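Local coordinates for protein endonuclease III (PDB 1ORN) that excises damaged bases from DNA as a repair glycosylase carrying an iron-sulfur cluster, passing through a covalent intermediate with the DNA, at residues 34-46 with 83-97. Numbering follows the deposited sequence.
Sequences FELLIAVVLSAQC and IGLYRNKARNIQKLC. With nucleotides of chain A; nucleotides of chain B.
Ile93 packs between Leu42 and Ile38, crossing each at about a right angle: its CD1 lies 3.8 Å from Leu42 CD2, its CG2 4.0 Å from Ile38 CD1. Branching at CB suits it here, giving one residue two arms for two neighbours. Leu96 meets Leu37 tip to tip and slides past Val41, while Cys97 SG sits at the edge of the Phe34 ring, 3.8 Å from CZ, a sulfur-aromatic pair. These residues join two nearly antiparallel helices, their axes at 153°, within the all-helical HhH-GPD glycosylase fold. Toward the DNA, Lys89, its chain extended beyond CG (chi2 176°), runs its methylenes past Leu42 and brings NZ to two backbone carbonyls, donating to Leu42 O from above the carbonyl plane and to Ala44 O in plane, on a lone pair, both at 2.7 Å. A long chain ending in an ammonium group suits this, crossing the apolar layer to serve two acceptors. A methionine in its place would probably deprive both carbonyls of this donor and leave the turn from Ser43 to Cys46 less firmly held. That turn presents Gln45 O to N1 (2.8 Å) and N2 of DG6 of chain A; Gly84, whose backbone admits no CB, passes close beside N3.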
loop_
_atom_site.group_PDB
_atom_site.type_symbol
_atom_site.label_atom_id
_atom_site.label_comp_id
_atom_site.label_asym_id
_atom_site.label_seq_id
_atom_site.Cartn_x
_atom_site.Cartn_y
_atom_site.Cartn_z
ATOM N N PHE C 34 5.392 -12.860 -7.500
ATOM C CA PHE C 34 6.662 -12.222 -7.831
ATOM C C PHE C 34 6.398 -10.896 -8.524
ATOM O O PHE C 34 7.024 -9.890 -8.208
ATOM C CB PHE C 34 7.506 -13.123 -8.738
ATOM C CG PHE C 34 8.829 -12.522 -9.121
ATOM C CD1 PHE C 34 9.743 -12.145 -8.139
ATOM C CD2 PHE C 34 9.161 -12.320 -10.458
ATOM C CE1 PHE C 34 10.970 -11.574 -8.485
ATOM C CE2 PHE C 34 10.381 -11.750 -10.814
ATOM C CZ PHE C 34 11.290 -11.376 -9.822
ATOM N N GLU C 35 5.468 -10.889 -9.476
ATOM C CA GLU C 35 5.134 -9.643 -10.156
ATOM C C GLU C 35 4.527 -8.670 -9.152
ATOM O O GLU C 35 4.764 -7.466 -9.236
ATOM C CB GLU C 35 4.139 -9.880 -11.297
ATOM C CG GLU C 35 4.769 -10.443 -12.555
ATOM C CD GLU C 35 3.774 -10.560 -13.698
ATOM O OE1 GLU C 35 4.175 -11.038 -14.777
ATOM O OE2 GLU C 35 2.600 -10.173 -13.519
ATOM N N LEU C 36 3.750 -9.179 -8.199
ATOM C CA LEU C 36 3.154 -8.282 -7.208
ATOM C C LEU C 36 4.265 -7.647 -6.375
ATOM O O LEU C 36 4.265 -6.440 -6.153
ATOM C CB LEU C 36 2.202 -9.022 -6.265
ATOM C CG LEU C 36 1.591 -8.145 -5.159
ATOM C CD1 LEU C 36 0.779 -7.003 -5.763
ATOM C CD2 LEU C 36 0.717 -8.995 -4.244
ATOM N N LEU C 37 5.199 -8.469 -5.908
ATOM C CA LEU C 37 6.300 -7.958 -5.086
ATOM C C LEU C 37 7.048 -6.838 -5.790
ATOM O O LEU C 37 7.294 -5.781 -5.200
ATOM C CB LEU C 37 7.272 -9.083 -4.726
ATOM C CG LEU C 37 8.510 -8.660 -3.914
ATOM C CD1 LEU C 37 8.076 -8.041 -2.592
ATOM C CD2 LEU C 37 9.388 -9.874 -3.674
ATOM N N ILE C 38 7.425 -7.055 -7.048
ATOM C CA ILE C 38 8.152 -6.018 -7.777
ATOM C C ILE C 38 7.292 -4.764 -7.919
ATOM O O ILE C 38 7.759 -3.642 -7.699
ATOM C CB ILE C 38 8.561 -6.480 -9.196
ATOM C CG1 ILE C 38 9.531 -7.664 -9.102
ATOM C CG2 ILE C 38 9.182 -5.308 -9.966
ATOM C CD1 ILE C 38 10.804 -7.358 -8.342
ATOM N N ALA C 39 6.030 -4.958 -8.286
ATOM C CA ALA C 39 5.119 -3.837 -8.462
ATOM C C ALA C 39 4.940 -2.982 -7.202
ATOM O O ALA C 39 4.939 -1.752 -7.276
ATOM C CB ALA C 39 3.759 -4.342 -8.952
ATOM N N VAL C 40 4.807 -3.630 -6.049
ATOM C CA VAL C 40 4.613 -2.901 -4.804
ATOM C C VAL C 40 5.890 -2.159 -4.414
ATOM O O VAL C 40 5.826 -1.045 -3.908
ATOM C CB VAL C 40 4.163 -3.848 -3.670
ATOM C CG1 VAL C 40 3.972 -3.070 -2.366
ATOM C CG2 VAL C 40 2.836 -4.500 -4.057
ATOM N N VAL C 41 7.041 -2.767 -4.673
ATOM C CA VAL C 41 8.313 -2.105 -4.358
ATOM C C VAL C 41 8.406 -0.821 -5.189
ATOM O O VAL C 41 8.796 0.237 -4.684
ATOM C CB VAL C 41 9.526 -3.015 -4.683
ATOM C CG1 VAL C 41 10.827 -2.196 -4.687
ATOM C CG2 VAL C 41 9.629 -4.120 -3.629
ATOM N N LEU C 42 8.028 -0.919 -6.460
ATOM C CA LEU C 42 8.062 0.237 -7.357
ATOM C C LEU C 42 7.015 1.286 -6.961
ATOM O O LEU C 42 7.202 2.483 -7.204
ATOM C CB LEU C 42 7.815 -0.209 -8.812
ATOM C CG LEU C 42 8.876 -1.079 -9.502
ATOM C CD1 LEU C 42 8.411 -1.424 -10.912
ATOM C CD2 LEU C 42 10.209 -0.329 -9.554
ATOM N N SER C 43 5.926 0.823 -6.349
ATOM C CA SER C 43 4.809 1.665 -5.922
ATOM C C SER C 43 5.112 2.702 -4.840
ATOM O O SER C 43 4.363 3.667 -4.676
ATOM C CB SER C 43 3.654 0.767 -5.448
ATOM O OG SER C 43 2.559 1.524 -4.966
ATOM N N ALA C 44 6.194 2.508 -4.092
ATOM C CA ALA C 44 6.525 3.453 -3.029
ATOM C C ALA C 44 6.734 4.866 -3.577
ATOM O O ALA C 44 7.606 5.088 -4.410
ATOM C CB ALA C 44 7.781 2.991 -2.286
ATOM N N GLN C 45 5.931 5.814 -3.098
ATOM C CA GLN C 45 6.038 7.211 -3.537
ATOM C C GLN C 45 5.827 7.393 -5.040
ATOM O O GLN C 45 6.456 8.258 -5.660
ATOM C CB GLN C 45 7.408 7.782 -3.148
ATOM C CG GLN C 45 7.777 7.571 -1.692
ATOM C CD GLN C 45 6.745 8.124 -0.736
ATOM O OE1 GLN C 45 6.371 9.300 -0.811
ATOM N NE2 GLN C 45 6.276 7.278 0.185
ATOM N N CYS C 46 4.943 6.585 -5.619
ATOM C CA CYS C 46 4.636 6.655 -7.048
ATOM C C CYS C 46 3.155 6.313 -7.237
ATOM O O CYS C 46 2.561 5.623 -6.403
ATOM C CB CYS C 46 5.514 5.660 -7.819
ATOM S SG CYS C 46 5.379 5.755 -9.634
ATOM N N ILE C 83 9.466 5.661 -13.094
ATOM C CA ILE C 83 8.883 5.460 -11.769
ATOM C C ILE C 83 9.417 6.504 -10.783
ATOM O O ILE C 83 8.717 6.924 -9.855
ATOM C CB ILE C 83 9.240 4.044 -11.221
ATOM C CG1 ILE C 83 8.619 2.954 -12.104
ATOM C CG2 ILE C 83 8.769 3.900 -9.778
ATOM C CD1 ILE C 83 7.111 2.901 -12.064
ATOM N N GLY C 84 10.658 6.928 -10.999
ATOM C CA GLY C 84 11.281 7.874 -10.093
ATOM C C GLY C 84 12.016 7.031 -9.066
ATOM O O GLY C 84 11.789 5.818 -9.010
ATOM N N LEU C 85 12.885 7.639 -8.259
ATOM C CA LEU C 85 13.646 6.891 -7.252
ATOM C C LEU C 85 14.187 5.619 -7.905
ATOM O O LEU C 85 14.394 4.599 -7.237
ATOM C CB LEU C 85 12.739 6.511 -6.066
ATOM C CG LEU C 85 11.973 7.639 -5.361
ATOM C CD1 LEU C 85 11.197 7.080 -4.172
ATOM C CD2 LEU C 85 12.950 8.704 -4.882
ATOM N N TYR C 86 14.433 5.699 -9.212
ATOM C CA TYR C 86 14.886 4.554 -9.997
ATOM C C TYR C 86 16.270 3.989 -9.725
ATOM O O TYR C 86 16.516 2.811 -9.993
ATOM C CB TYR C 86 14.761 4.859 -11.493
ATOM C CG TYR C 86 15.672 5.961 -11.985
ATOM C CD1 TYR C 86 15.345 7.302 -11.798
ATOM C CD2 TYR C 86 16.866 5.656 -12.638
ATOM C CE1 TYR C 86 16.186 8.316 -12.250
ATOM C CE2 TYR C 86 17.712 6.658 -13.093
ATOM C CZ TYR C 86 17.367 7.983 -12.898
ATOM O OH TYR C 86 18.199 8.977 -13.359
ATOM N N ARG C 87 17.181 4.802 -9.208
ATOM C CA ARG C 87 18.511 4.295 -8.932
ATOM C C ARG C 87 18.458 3.363 -7.731
ATOM O O ARG C 87 18.952 2.238 -7.787
ATOM C CB ARG C 87 19.488 5.440 -8.675
ATOM C CG ARG C 87 19.667 6.366 -9.864
ATOM C CD ARG C 87 21.003 7.080 -9.785
ATOM N NE ARG C 87 21.180 8.040 -10.869
ATOM C CZ ARG C 87 20.544 9.204 -10.946
ATOM N NH1 ARG C 87 19.686 9.562 -9.997
ATOM N NH2 ARG C 87 20.771 10.013 -11.972
ATOM N N ASN C 88 17.840 3.821 -6.649
ATOM C CA ASN C 88 17.733 2.993 -5.459
ATOM C C ASN C 88 16.840 1.779 -5.701
ATOM O O ASN C 88 17.153 0.677 -5.256
ATOM C CB ASN C 88 17.206 3.809 -4.275
ATOM C CG ASN C 88 18.226 4.825 -3.763
ATOM O OD1 ASN C 88 19.429 4.563 -3.768
ATOM N ND2 ASN C 88 17.746 5.975 -3.310
ATOM N N LYS C 89 15.738 1.966 -6.417
ATOM C CA LYS C 89 14.838 0.845 -6.678
ATOM C C LYS C 89 15.482 -0.232 -7.546
ATOM O O LYS C 89 15.381 -1.421 -7.235
ATOM C CB LYS C 89 13.523 1.352 -7.285
ATOM C CG LYS C 89 12.664 2.076 -6.247
ATOM C CD LYS C 89 11.395 2.690 -6.822
ATOM C CE LYS C 89 10.533 3.251 -5.698
ATOM N NZ LYS C 89 9.288 3.900 -6.201
ATOM N N ALA C 90 16.166 0.172 -8.615
ATOM C CA ALA C 90 16.831 -0.798 -9.481
ATOM C C ALA C 90 17.860 -1.588 -8.676
ATOM O O ALA C 90 17.941 -2.815 -8.794
ATOM C CB ALA C 90 17.504 -0.089 -10.661
ATOM N N ARG C 91 18.638 -0.900 -7.841
ATOM C CA ARG C 91 19.642 -1.579 -7.031
ATOM C C ARG C 91 18.979 -2.526 -6.037
ATOM O O ARG C 91 19.422 -3.664 -5.867
ATOM C CB ARG C 91 20.525 -0.561 -6.293
ATOM N N ASN C 92 17.911 -2.065 -5.388
ATOM C CA ASN C 92 17.192 -2.901 -4.425
ATOM C C ASN C 92 16.577 -4.128 -5.106
ATOM O O ASN C 92 16.616 -5.231 -4.562
ATOM C CB ASN C 92 16.085 -2.094 -3.737
ATOM C CG ASN C 92 16.618 -1.142 -2.681
ATOM O OD1 ASN C 92 15.930 -0.197 -2.276
ATOM N ND2 ASN C 92 17.837 -1.393 -2.214
ATOM N N ILE C 93 16.019 -3.942 -6.297
ATOM C CA ILE C 93 15.416 -5.063 -7.011
ATOM C C ILE C 93 16.449 -6.149 -7.334
ATOM O O ILE C 93 16.189 -7.332 -7.131
ATOM C CB ILE C 93 14.706 -4.578 -8.299
ATOM C CG1 ILE C 93 13.451 -3.791 -7.908
ATOM C CG2 ILE C 93 14.318 -5.762 -9.185
ATOM C CD1 ILE C 93 12.800 -3.032 -9.056
ATOM N N GLN C 94 17.626 -5.759 -7.813
ATOM C CA GLN C 94 18.638 -6.766 -8.117
ATOM C C GLN C 94 19.069 -7.504 -6.846
ATOM O O GLN C 94 19.255 -8.717 -6.865
ATOM C CB GLN C 94 19.857 -6.140 -8.799
ATOM C CG GLN C 94 19.548 -5.531 -10.164
ATOM C CD GLN C 94 20.785 -5.397 -11.032
ATOM O OE1 GLN C 94 21.838 -4.965 -10.565
ATOM N NE2 GLN C 94 20.660 -5.762 -12.304
ATOM N N LYS C 95 19.221 -6.775 -5.743
ATOM C CA LYS C 95 19.619 -7.396 -4.478
ATOM C C LYS C 95 18.497 -8.282 -3.937
ATOM O O LYS C 95 18.744 -9.347 -3.367
ATOM C CB LYS C 95 19.976 -6.320 -3.449
ATOM C CG LYS C 95 20.473 -6.873 -2.116
ATOM N N LEU C 96 17.259 -7.836 -4.126
ATOM C CA LEU C 96 16.090 -8.582 -3.674
ATOM C C LEU C 96 15.990 -9.909 -4.429
ATOM O O LEU C 96 15.735 -10.957 -3.833
ATOM C CB LEU C 96 14.834 -7.724 -3.899
ATOM C CG LEU C 96 13.416 -8.235 -3.668
ATOM C CD1 LEU C 96 12.477 -7.024 -3.600
ATOM C CD2 LEU C 96 12.996 -9.179 -4.784
ATOM N N CYS C 97 16.204 -9.863 -5.740
ATOM C CA CYS C 97 16.138 -11.071 -6.563
ATOM C C CYS C 97 17.250 -12.060 -6.215
ATOM O O CYS C 97 17.041 -13.273 -6.201
ATOM C CB CYS C 97 16.187 -10.691 -8.042
ATOM S SG CYS C 97 14.617 -9.958 -8.620
ATOM P P DG A 6 17.310 8.115 -7.032
ATOM O OP1 DG A 6 17.203 6.634 -7.165
ATOM O OP2 DG A 6 18.576 8.797 -7.405
ATOM O "O5'" DG A 6 16.119 8.766 -7.863
ATOM C "C5'" DG A 6 16.139 10.140 -8.260
ATOM C "C4'" DG A 6 14.884 10.456 -9.039
ATOM O "O4'" DG A 6 13.719 10.239 -8.204
ATOM C "C3'" DG A 6 14.735 11.875 -9.588
ATOM O "O3'" DG A 6 14.003 11.775 -10.812
ATOM C "C2'" DG A 6 13.824 12.534 -8.566
ATOM C "C1'" DG A 6 12.882 11.382 -8.271
ATOM N N9 DG A 6 12.123 11.461 -7.027
ATOM C C8 DG A 6 12.496 12.084 -5.862
ATOM N N7 DG A 6 11.608 11.969 -4.911
ATOM C C5 DG A 6 10.584 11.225 -5.484
ATOM C C6 DG A 6 9.358 10.776 -4.932
ATOM O O6 DG A 6 8.921 10.948 -3.790
ATOM N N1 DG A 6 8.610 10.055 -5.862
ATOM C C2 DG A 6 8.997 9.798 -7.158
ATOM N N2 DG A 6 8.129 9.089 -7.915
ATOM N N3 DG A 6 10.142 10.204 -7.680
ATOM C C4 DG A 6 10.883 10.909 -6.791
ATOM P P DG B 8 3.063 5.540 -0.406
ATOM O OP1 DG B 8 2.634 6.206 0.847
ATOM O OP2 DG B 8 3.316 6.366 -1.626
ATOM O "O5'" DG B 8 4.386 4.705 -0.121
ATOM C "C5'" DG B 8 4.596 4.062 1.136
ATOM C "C4'" DG B 8 5.941 3.378 1.122
ATOM O "O4'" DG B 8 6.972 4.345 0.809
ATOM C "C3'" DG B 8 6.391 2.674 2.398
ATOM O "O3'" DG B 8 7.045 1.479 1.971
ATOM C "C2'" DG B 8 7.352 3.672 3.032
ATOM C "C1'" DG B 8 7.962 4.374 1.827
ATOM N N9 DG B 8 8.316 5.776 2.036
ATOM C C8 DG B 8 7.652 6.701 2.804
ATOM N N7 DG B 8 8.180 7.895 2.737
ATOM C C5 DG B 8 9.264 7.746 1.882
ATOM C C6 DG B 8 10.214 8.703 1.415
ATOM O O6 DG B 8 10.269 9.914 1.650
ATOM N N1 DG B 8 11.162 8.118 0.581
ATOM C C2 DG B 8 11.189 6.790 0.229
ATOM N N2 DG B 8 12.189 6.413 -0.581
ATOM N N3 DG B 8 10.299 5.894 0.642
ATOM C C4 DG B 8 9.374 6.438 1.459
ATOM P P DA B 6 -0.824 11.744 -1.494
ATOM O OP1 DA B 6 -2.243 11.423 -1.207
ATOM O OP2 DA B 6 0.173 11.734 -0.392
ATOM O "O5'" DA B 6 -0.328 10.775 -2.659
ATOM C "C5'" DA B 6 -1.090 10.660 -3.862
ATOM C "C4'" DA B 6 -0.375 9.788 -4.869
ATOM O "O4'" DA B 6 0.817 10.448 -5.353
ATOM C "C3'" DA B 6 0.071 8.416 -4.361
ATOM O "O3'" DA B 6 -0.144 7.456 -5.393
ATOM C "C2'" DA B 6 1.565 8.594 -4.153
ATOM C "C1'" DA B 6 1.916 9.556 -5.277
ATOM N N9 DA B 6 3.120 10.359 -5.071
ATOM C C8 DA B 6 3.551 10.952 -3.910
ATOM N N7 DA B 6 4.653 11.644 -4.049
ATOM C C5 DA B 6 4.975 11.495 -5.391
ATOM C C6 DA B 6 6.032 11.994 -6.173
ATOM N N6 DA B 6 7.000 12.787 -5.699
ATOM N N1 DA B 6 6.062 11.649 -7.478
ATOM C C2 DA B 6 5.092 10.862 -7.956
ATOM N N3 DA B 6 4.047 10.335 -7.324
ATOM C C4 DA B 6 4.045 10.694 -6.029
#